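Local coordinates for protein MTH0777 (Methanothermobacter thermautotrophicus, PDB 1KJN) that is of unknown function but belongs to the DUF1890 family and folds as an alpha/beta protein with a parallel sheet that assembles with a second copy, at residues G14-P19 with T42-A47; A83-N88 with I109-D114; T104-I109 with L129-I134; R113-L118 with A135-H140. All blocks are in the same frame, centred on the assembly; numbering follows the deposited sequence.

Interaction 1: residues G14-P19 with T42-A47; sequences GCPESP and TANPAA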
# COMPACT_ATOMS: atom_id res chain seq x y z
N GLY A 14 8.95 -6.14 -7.06
CA GLY A 14 9.46 -7.35 -6.45
C GLY A 14 8.44 -7.96 -5.51
O GLY A 14 7.32 -7.44 -5.38
N CYS A 15 8.80 -9.07 -4.86
CA CYS A 15 7.86 -9.71 -3.94
C CYS A 15 7.50 -8.67 -2.87
O CYS A 15 8.35 -7.91 -2.40
CB CYS A 15 8.47 -10.97 -3.30
SG CYS A 15 9.45 -10.68 -1.80
N PRO A 16 6.20 -8.55 -2.58
CA PRO A 16 5.73 -7.59 -1.58
C PRO A 16 5.90 -8.12 -0.15
O PRO A 16 5.28 -9.12 0.24
CB PRO A 16 4.26 -7.44 -1.95
CG PRO A 16 3.88 -8.85 -2.34
CD PRO A 16 5.09 -9.33 -3.15
N GLU A 17 6.80 -7.49 0.60
CA GLU A 17 7.05 -7.84 1.99
C GLU A 17 7.05 -6.51 2.75
O GLU A 17 6.25 -6.30 3.67
CB GLU A 17 8.42 -8.53 2.17
CG GLU A 17 8.53 -9.97 1.62
CD GLU A 17 9.96 -10.55 1.74
OE1 GLU A 17 10.94 -9.78 1.82
OE2 GLU A 17 10.10 -11.80 1.75
N SER A 18 7.92 -5.59 2.32
CA SER A 18 8.02 -4.28 2.94
C SER A 18 6.80 -3.46 2.59
O SER A 18 6.45 -3.32 1.43
CB SER A 18 9.27 -3.53 2.46
OG SER A 18 10.40 -4.38 2.42
N PRO A 19 6.12 -2.92 3.61
CA PRO A 19 4.93 -2.11 3.39
C PRO A 19 5.15 -0.84 2.57
O PRO A 19 4.17 -0.24 2.11
CB PRO A 19 4.43 -1.81 4.80
CG PRO A 19 5.65 -2.05 5.68
CD PRO A 19 6.32 -3.22 5.04
N THR A 42 4.14 -4.23 -13.79
CA THR A 42 4.25 -5.68 -13.96
C THR A 42 4.88 -6.28 -12.71
O THR A 42 5.85 -5.74 -12.17
CB THR A 42 5.09 -6.05 -15.23
OG1 THR A 42 5.11 -7.47 -15.39
CG2 THR A 42 6.54 -5.53 -15.12
N ALA A 43 4.28 -7.37 -12.21
CA ALA A 43 4.75 -8.02 -11.00
C ALA A 43 4.04 -9.36 -10.78
O ALA A 43 3.26 -9.81 -11.63
CB ALA A 43 4.51 -7.11 -9.80
N ASN A 44 4.32 -10.00 -9.63
CA ASN A 44 3.74 -11.29 -9.27
C ASN A 44 2.29 -11.08 -8.83
O ASN A 44 1.90 -9.97 -8.52
CB ASN A 44 4.61 -12.04 -8.22
CG ASN A 44 4.46 -11.51 -6.76
OD1 ASN A 44 3.74 -10.55 -6.50
ND2 ASN A 44 5.14 -12.18 -5.82
N PRO A 45 1.48 -12.16 -8.80
CA PRO A 45 0.08 -12.04 -8.39
C PRO A 45 -0.20 -11.23 -7.13
O PRO A 45 -1.02 -10.32 -7.14
CB PRO A 45 -0.36 -13.50 -8.25
CG PRO A 45 0.44 -14.17 -9.36
CD PRO A 45 1.82 -13.56 -9.14
N ALA A 46 0.47 -11.55 -6.03
CA ALA A 46 0.25 -10.83 -4.78
C ALA A 46 0.47 -9.32 -4.98
O ALA A 46 -0.40 -8.52 -4.68
CB ALA A 46 1.18 -11.36 -3.70
N ALA A 47 1.61 -8.97 -5.55
CA ALA A 47 1.94 -7.57 -5.80
C ALA A 47 0.87 -6.84 -6.64
O ALA A 47 0.42 -5.76 -6.25
CB ALA A 47 3.33 -7.48 -6.46
O HOH W 1 6.21 -8.96 -7.89
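Pro16 points its ring at the start of helix 45-54, where its CD carbon meets the side-chain amide of Asn44 from the opposite direction, 3.8 Å from OD1. CG of the same ring reaches on to the Ala46 methyl, CG to CB 3.9 Å, and CD also lies near CB of Ala47, setting the proline against the helix's first turn. Asn44 is the N-cap residue. Its CG sits between the backbone N and the carbonyl carbon (chi1 77°), which folds the amide back over the helix start and lets OD1 accept from Ala47 N at 2.8 Å, the donor arriving almost in line with the side-chain C=O. ND2 is thereby turned toward Cys15, 4.1 Å from its CA. A water adds a polar link: it accepts from Asn44 N at 2.8 Å and donates weakly to Gly14 O. An alanine in place of Asn44 would probably leave Ala47 N without its capping acceptor and open a gap beside the CD edge of Pro16. Gln21 holds the 14-19 loop, bonding Gly14 N and Cys15 O, and Leu50 also packs on Pro16. The contact joins two strand-to-helix turns at the C-terminal ends of adjacent strands of a parallel sheet, a layout characteristic of Rossmann-like alpha/beta folds, with an asparagine N-cap on the second.

Interaction 2: residues A83-N88 with I109-D114; sequences AGFVPN and IIFDRD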
# COMPACT_ATOMS: atom_id res chain seq x y z
N ALA A 83 11.47 1.37 -14.78
CA ALA A 83 11.71 1.53 -13.36
C ALA A 83 11.48 0.21 -12.66
O ALA A 83 10.47 -0.47 -12.88
CB ALA A 83 10.82 2.61 -12.79
N GLY A 84 12.45 -0.18 -11.85
CA GLY A 84 12.37 -1.43 -11.11
C GLY A 84 12.68 -1.29 -9.63
O GLY A 84 13.71 -0.72 -9.25
N PHE A 85 11.75 -1.77 -8.79
CA PHE A 85 11.91 -1.77 -7.34
C PHE A 85 12.70 -3.02 -7.04
O PHE A 85 12.38 -4.10 -7.54
CB PHE A 85 10.55 -1.79 -6.64
CG PHE A 85 9.89 -0.45 -6.62
CD1 PHE A 85 9.19 0.01 -7.73
CD2 PHE A 85 9.99 0.36 -5.49
CE1 PHE A 85 8.60 1.26 -7.72
CE2 PHE A 85 9.40 1.61 -5.47
CZ PHE A 85 8.70 2.08 -6.59
N VAL A 86 13.73 -2.88 -6.21
CA VAL A 86 14.60 -4.00 -5.91
C VAL A 86 14.85 -4.27 -4.43
O VAL A 86 15.72 -3.66 -3.81
CB VAL A 86 15.97 -3.79 -6.63
CG1 VAL A 86 16.79 -5.07 -6.58
CG2 VAL A 86 15.75 -3.35 -8.08
N PRO A 87 14.00 -5.09 -3.82
CA PRO A 87 14.12 -5.45 -2.39
C PRO A 87 15.05 -6.66 -2.22
O PRO A 87 15.40 -7.02 -1.10
CB PRO A 87 12.69 -5.87 -2.00
CG PRO A 87 11.82 -5.43 -3.13
CD PRO A 87 12.68 -5.47 -4.35
N ASN A 88 15.42 -7.30 -3.33
CA ASN A 88 16.27 -8.49 -3.21
C ASN A 88 16.83 -8.99 -4.54
O ASN A 88 16.50 -8.48 -5.60
CB ASN A 88 15.47 -9.62 -2.54
CG ASN A 88 14.18 -9.93 -3.28
OD1 ASN A 88 14.08 -9.73 -4.49
ND2 ASN A 88 13.19 -10.43 -2.55
N ILE A 109 15.32 1.17 -7.90
CA ILE A 109 14.98 1.73 -6.58
C ILE A 109 15.24 0.57 -5.61
O ILE A 109 14.47 -0.41 -5.53
CB ILE A 109 13.52 2.22 -6.56
CG1 ILE A 109 13.38 3.45 -7.47
CG2 ILE A 109 13.06 2.55 -5.12
CD1 ILE A 109 11.97 3.93 -7.71
N ILE A 110 16.39 0.65 -4.97
CA ILE A 110 16.87 -0.37 -4.04
C ILE A 110 16.60 -0.04 -2.59
O ILE A 110 16.91 1.05 -2.13
CB ILE A 110 18.38 -0.58 -4.26
CG1 ILE A 110 18.61 -0.99 -5.72
CG2 ILE A 110 18.94 -1.58 -3.24
CD1 ILE A 110 20.07 -1.15 -6.13
N PHE A 111 16.03 -1.01 -1.87
CA PHE A 111 15.71 -0.79 -0.47
C PHE A 111 15.72 -2.04 0.39
O PHE A 111 15.35 -3.12 -0.04
CB PHE A 111 14.36 -0.08 -0.34
CG PHE A 111 13.20 -0.88 -0.86
CD1 PHE A 111 12.98 -0.99 -2.24
CD2 PHE A 111 12.34 -1.53 0.02
CE1 PHE A 111 11.91 -1.75 -2.73
CE2 PHE A 111 11.28 -2.30 -0.46
CZ PHE A 111 11.06 -2.41 -1.84
N ASP A 112 16.17 -1.84 1.63
CA ASP A 112 16.24 -2.86 2.65
C ASP A 112 16.73 -2.11 3.90
O ASP A 112 17.36 -1.06 3.78
CB ASP A 112 17.24 -3.95 2.25
CG ASP A 112 17.17 -5.16 3.17
OD1 ASP A 112 16.49 -6.14 2.82
OD2 ASP A 112 17.81 -5.14 4.24
N ARG A 113 16.43 -2.61 5.09
CA ARG A 113 16.88 -1.93 6.30
C ARG A 113 18.35 -2.19 6.61
O ARG A 113 19.00 -1.40 7.29
CB ARG A 113 16.01 -2.32 7.50
CG ARG A 113 14.68 -1.58 7.51
CD ARG A 113 14.86 -0.07 7.63
NE ARG A 113 15.33 0.32 8.96
CZ ARG A 113 15.53 1.57 9.36
NH1 ARG A 113 15.32 2.59 8.54
NH2 ARG A 113 15.94 1.80 10.60
N ASP A 114 18.87 -3.29 6.08
CA ASP A 114 20.26 -3.66 6.30
C ASP A 114 21.13 -2.97 5.24
O ASP A 114 20.97 -3.23 4.04
CB ASP A 114 20.39 -5.19 6.20
CG ASP A 114 21.77 -5.72 6.61
OD1 ASP A 114 22.80 -5.05 6.35
OD2 ASP A 114 21.84 -6.84 7.17
O HOH W 2 16.87 -8.54 0.67
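Strands 83-86 and 109-111 run parallel, their axes 7° apart and 4.6 Å at closest approach, and Ile109 bonds to the residues before and after its partner Phe85: its N donates to Gly84 O at 2.8 Å and its O accepts from Val86 N at 2.7 Å. A weaker bond from Phe111 N to Val86 O extends the pairing to the strand ends. Phe85 and Ile109 lie side by side on one face of the sheet; CD1 of Ile109 sits over a face of the Phe85 ring, 4.2 Å from its centroid in a CH-pi contact, while Ile109 CG2 touches the CD2-CE2 side. Val86 and Ile110 pair on the other face. Phe111 carries its CG between the backbone N and the carbonyl carbon (chi1 63°), a torsion that brings the ring back alongside Pro87. There CZ meets Pro87 CG at 3.4 Å, with Pro87 CA over one ring face, and CE1 comes to the edge of the Phe85 ring, 4.0 Å from CD2. An alanine at Phe111 would probably open a gap beside Pro87 and leave that edge of the Phe85 ring without its neighbour. Beyond the strands, a water donates to both Pro87 O and Asp112 OD1, and Asp112 OD2 accepts from Asp114 N at 2.8 Å in an Asx turn. Helices 21-34 and 143-153 cover Phe85 and Ile109 respectively. The chemistry thus changes along the contact, from buried backbone bonds and apolar packing to water and carboxylate bonds where the chain leaves the sheet.

Interaction 3: residues T104-I109 with L129-I134; sequences TETLAI and LDAEII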
# COMPACT_ATOMS: atom_id res chain seq x y z
N THR A 104 16.68 0.98 -22.62
CA THR A 104 16.24 2.37 -22.52
C THR A 104 16.66 3.00 -21.20
O THR A 104 17.43 2.40 -20.44
CB THR A 104 14.72 2.46 -22.66
OG1 THR A 104 14.33 3.82 -22.82
CG2 THR A 104 14.03 1.85 -21.44
N GLU A 105 16.19 4.22 -20.93
CA GLU A 105 16.52 4.90 -19.68
C GLU A 105 15.93 4.03 -18.57
O GLU A 105 14.74 3.75 -18.56
CB GLU A 105 15.94 6.32 -19.63
CG GLU A 105 16.35 7.07 -18.38
CD GLU A 105 15.94 8.54 -18.39
OE1 GLU A 105 14.73 8.84 -18.44
OE2 GLU A 105 16.84 9.40 -18.32
N THR A 106 16.79 3.62 -17.64
CA THR A 106 16.37 2.73 -16.57
C THR A 106 16.66 3.23 -15.16
O THR A 106 17.69 3.87 -14.91
CB THR A 106 17.07 1.37 -16.77
OG1 THR A 106 16.79 0.87 -18.09
CG2 THR A 106 16.62 0.36 -15.72
N LEU A 107 15.79 2.87 -14.22
CA LEU A 107 15.92 3.29 -12.84
C LEU A 107 15.71 2.15 -11.87
O LEU A 107 14.70 1.44 -11.92
CB LEU A 107 14.93 4.42 -12.52
CG LEU A 107 14.84 4.82 -11.05
CD1 LEU A 107 16.17 5.40 -10.58
CD2 LEU A 107 13.71 5.81 -10.82
N ALA A 108 16.68 1.98 -10.97
CA ALA A 108 16.59 0.96 -9.95
C ALA A 108 16.33 1.65 -8.63
O ALA A 108 17.03 2.61 -8.29
CB ALA A 108 17.86 0.19 -9.87
N ILE A 109 15.32 1.17 -7.90
CA ILE A 109 14.98 1.73 -6.58
C ILE A 109 15.24 0.57 -5.61
O ILE A 109 14.47 -0.41 -5.53
CB ILE A 109 13.52 2.22 -6.56
CG1 ILE A 109 13.38 3.45 -7.47
CG2 ILE A 109 13.06 2.55 -5.12
CD1 ILE A 109 11.97 3.93 -7.71
N LEU A 129 24.21 -3.38 -14.92
CA LEU A 129 23.43 -2.42 -15.69
C LEU A 129 23.95 -1.01 -15.82
O LEU A 129 24.83 -0.55 -15.09
CB LEU A 129 22.01 -2.33 -15.12
CG LEU A 129 21.04 -3.50 -15.27
CD1 LEU A 129 19.67 -3.08 -14.75
CD2 LEU A 129 20.95 -3.91 -16.73
N ASP A 130 23.32 -0.32 -16.77
CA ASP A 130 23.56 1.07 -17.09
C ASP A 130 22.27 1.73 -16.59
O ASP A 130 21.38 2.07 -17.38
CB ASP A 130 23.69 1.22 -18.62
CG ASP A 130 23.89 2.66 -19.06
OD1 ASP A 130 23.67 2.95 -20.25
OD2 ASP A 130 24.26 3.51 -18.22
N ALA A 131 22.15 1.86 -15.27
CA ALA A 131 20.95 2.44 -14.69
C ALA A 131 21.20 3.43 -13.58
O ALA A 131 22.17 3.30 -12.83
CB ALA A 131 20.03 1.33 -14.18
N GLU A 132 20.30 4.39 -13.47
CA GLU A 132 20.37 5.39 -12.42
C GLU A 132 19.86 4.64 -11.18
O GLU A 132 18.91 3.85 -11.27
CB GLU A 132 19.46 6.57 -12.76
CG GLU A 132 20.00 7.92 -12.31
CD GLU A 132 21.06 8.46 -13.25
OE1 GLU A 132 20.75 8.67 -14.45
OE2 GLU A 132 22.20 8.69 -12.79
N ILE A 133 20.49 4.88 -10.03
CA ILE A 133 20.14 4.20 -8.80
C ILE A 133 19.67 5.07 -7.63
O ILE A 133 20.27 6.11 -7.31
CB ILE A 133 21.35 3.37 -8.30
CG1 ILE A 133 21.76 2.34 -9.36
CG2 ILE A 133 21.03 2.68 -6.97
CD1 ILE A 133 23.06 1.62 -9.07
N ILE A 134 18.57 4.65 -7.00
CA ILE A 134 18.04 5.32 -5.81
C ILE A 134 18.06 4.23 -4.75
O ILE A 134 17.45 3.16 -4.95
CB ILE A 134 16.59 5.80 -5.98
CG1 ILE A 134 16.55 7.06 -6.84
CG2 ILE A 134 15.98 6.14 -4.60
CD1 ILE A 134 15.15 7.52 -7.15
O HOH W 3 19.49 4.14 -18.26
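Leu107 lays its CD1 methyl over the backbone of the neighbouring strand, 3.2 Å from Glu132 O, and against Ile134 CG1 at 4.1 Å. With CG anti to the backbone N (chi1 172°), the side chain leans across the strand gap, and CD1 fits between Glu132 CB and the Ile134 branch. Glu132 starts from the same face, but its chain bends at chi2 and takes the carboxylate away from the contact. Ile109 continues this face, its CG1 beside Ile134 CB, and Phe152 of helix 143-153 packs on Leu107, Glu132 and Ile134. On the other face the small Ala108 lies next to Ile133, and Ile125 of helix 115-128 touches both. At the start of the pairing, Thr106 meets Ala131 methyl to methyl, CG2 to CB 3.9 Å. A water bridges the backbones there, accepting from Thr106 N and donating to Asp130 O. Three backbone bonds follow: Glu132 N to Thr106 O at 3.0 Å, Ala108 N to Glu132 O at 2.9 Å and Ile134 N to Ala108 O at 2.9 Å. The strands are parallel with a 22° twist, and helix 115-128 connects them. This is a classic beta-alpha-beta crossover, here adding strand 132-136 as an outermost strand of the chain's parallel sheet.

Interaction 4: residues R113-L118 with A135-H140; sequences RDADVL and AARAHH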
# COMPACT_ATOMS: atom_id res chain seq x y z
N ARG A 113 16.43 -2.61 5.09
CA ARG A 113 16.88 -1.93 6.30
C ARG A 113 18.35 -2.19 6.61
O ARG A 113 19.00 -1.40 7.29
CB ARG A 113 16.01 -2.32 7.50
CG ARG A 113 14.68 -1.58 7.51
CD ARG A 113 14.86 -0.07 7.63
NE ARG A 113 15.33 0.32 8.96
CZ ARG A 113 15.53 1.57 9.36
NH1 ARG A 113 15.32 2.59 8.54
NH2 ARG A 113 15.94 1.80 10.60
N ASP A 114 18.87 -3.29 6.08
CA ASP A 114 20.26 -3.66 6.30
C ASP A 114 21.13 -2.97 5.24
O ASP A 114 20.97 -3.23 4.04
CB ASP A 114 20.39 -5.19 6.20
CG ASP A 114 21.77 -5.72 6.61
OD1 ASP A 114 22.80 -5.05 6.35
OD2 ASP A 114 21.84 -6.84 7.17
N ALA A 115 22.04 -2.11 5.70
CA ALA A 115 22.96 -1.40 4.80
C ALA A 115 23.84 -2.34 3.97
O ALA A 115 24.14 -2.06 2.81
CB ALA A 115 23.84 -0.44 5.60
N ASP A 116 24.24 -3.47 4.55
CA ASP A 116 25.07 -4.46 3.85
C ASP A 116 24.31 -5.05 2.67
O ASP A 116 24.85 -5.16 1.57
CB ASP A 116 25.52 -5.59 4.79
CG ASP A 116 26.45 -5.11 5.89
OD1 ASP A 116 27.25 -4.17 5.63
OD2 ASP A 116 26.39 -5.67 7.01
N VAL A 117 23.06 -5.43 2.91
CA VAL A 117 22.23 -6.01 1.87
C VAL A 117 22.06 -4.97 0.76
O VAL A 117 22.16 -5.31 -0.42
CB VAL A 117 20.85 -6.43 2.42
CG1 VAL A 117 19.96 -6.93 1.28
CG2 VAL A 117 21.01 -7.51 3.49
N LEU A 118 21.87 -3.71 1.13
CA LEU A 118 21.72 -2.66 0.12
C LEU A 118 22.97 -2.58 -0.72
O LEU A 118 22.89 -2.45 -1.94
CB LEU A 118 21.49 -1.29 0.76
CG LEU A 118 20.18 -1.12 1.50
CD1 LEU A 118 19.97 0.33 1.85
CD2 LEU A 118 19.09 -1.60 0.61
N ALA A 135 18.78 4.45 -3.67
CA ALA A 135 18.85 3.45 -2.61
C ALA A 135 18.61 4.04 -1.23
O ALA A 135 18.97 5.19 -0.96
CB ALA A 135 20.18 2.73 -2.66
N ALA A 136 17.96 3.27 -0.37
CA ALA A 136 17.67 3.72 1.00
C ALA A 136 17.30 2.57 1.94
O ALA A 136 16.71 1.56 1.53
CB ALA A 136 16.57 4.77 0.99
N ARG A 137 17.69 2.74 3.20
CA ARG A 137 17.39 1.77 4.25
C ARG A 137 15.97 2.08 4.73
O ARG A 137 15.77 2.90 5.63
CB ARG A 137 18.40 1.92 5.40
CG ARG A 137 19.83 1.52 5.06
CD ARG A 137 20.86 1.99 6.11
NE ARG A 137 21.09 3.44 6.04
CZ ARG A 137 20.84 4.30 7.02
NH1 ARG A 137 20.36 3.88 8.19
NH2 ARG A 137 21.05 5.60 6.82
N ALA A 138 14.98 1.45 4.12
CA ALA A 138 13.60 1.70 4.50
C ALA A 138 12.75 0.44 4.48
O ALA A 138 12.84 -0.37 3.56
CB ALA A 138 12.97 2.77 3.57
N HIS A 139 11.89 0.32 5.49
CA HIS A 139 10.99 -0.81 5.57
C HIS A 139 9.53 -0.34 5.66
O HIS A 139 8.71 -0.71 4.82
CB HIS A 139 11.32 -1.67 6.78
CG HIS A 139 10.40 -2.84 6.94
ND1 HIS A 139 9.32 -2.82 7.80
CD2 HIS A 139 10.38 -4.05 6.34
CE1 HIS A 139 8.68 -3.97 7.72
NE2 HIS A 139 9.30 -4.74 6.84
N HIS A 140 9.21 0.45 6.68
CA HIS A 140 7.84 0.93 6.85
C HIS A 140 7.63 2.42 6.60
O HIS A 140 6.53 2.82 6.26
CB HIS A 140 7.25 0.50 8.20
CG HIS A 140 8.22 0.59 9.33
ND1 HIS A 140 9.25 -0.31 9.49
CD2 HIS A 140 8.33 1.47 10.36
CE1 HIS A 140 9.96 0.01 10.56
NE2 HIS A 140 9.41 1.09 11.11
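Arg113 and Leu118 meet residues 136-139 at the C-terminal ends of the two strands of a beta-alpha-beta unit, where the turn into helix 115-128 lies beside the chain leaving strand 132-136. Apolar contacts are made largely by long side-chain stems. Leu118 CD1 reaches Arg137 CG at 3.4 Å and the backbone carbon of Ala136, the two side chains crossing at about a right angle. The Ala115 methyl touches Arg137 CD at 3.9 Å. Arg113 bends at chi2 (-62°) and again at chi3, folding its chain back over the other segment: CG comes to His139 CB at 3.4 Å, and CD passes beside Ala138 CA. Arg113 and His139 thus meet through their stems, not through guanidinium and ring. Ser18 and Pro19 also pack on His139. Among polar contacts, Asp114 caps the helix, OD1 accepting from Asp116 N at 2.8 Å and weakly from Val117 N. ND1 of His139 and ND1 of His140 share a hydrogen bond of 3.0 Å. One hydrogen bond joins the segments: Arg113 NH1 donates to Arg137 O at 3.0 Å, bent to 134° at the hydrogen, with the nitrogen above the carbonyl plane.

How the interactions relate
From the N terminus, interaction 1 closes first, joining the loop after strand 8-12 to the turn from strand 38-43 into helix 45-54. The other three follow it in the chain. Interaction 2 closes the unit of strand 81-86, helix 89-102 and strand 105-111; interaction 3 closes the next unit and crosses interaction 2 along the chain, the two sharing Ile109. Interaction 4 begins on Arg113 and Asp114, where interaction 2 ends, and crosses interaction 3 along the chain. Ile110 ties interactions 2, 3 and 4 through probable backbone hydrogen bonds to Ile134 and Ala136. Ser18 packs on Phe111 and His139, bringing interaction 1 against interactions 2 and 4.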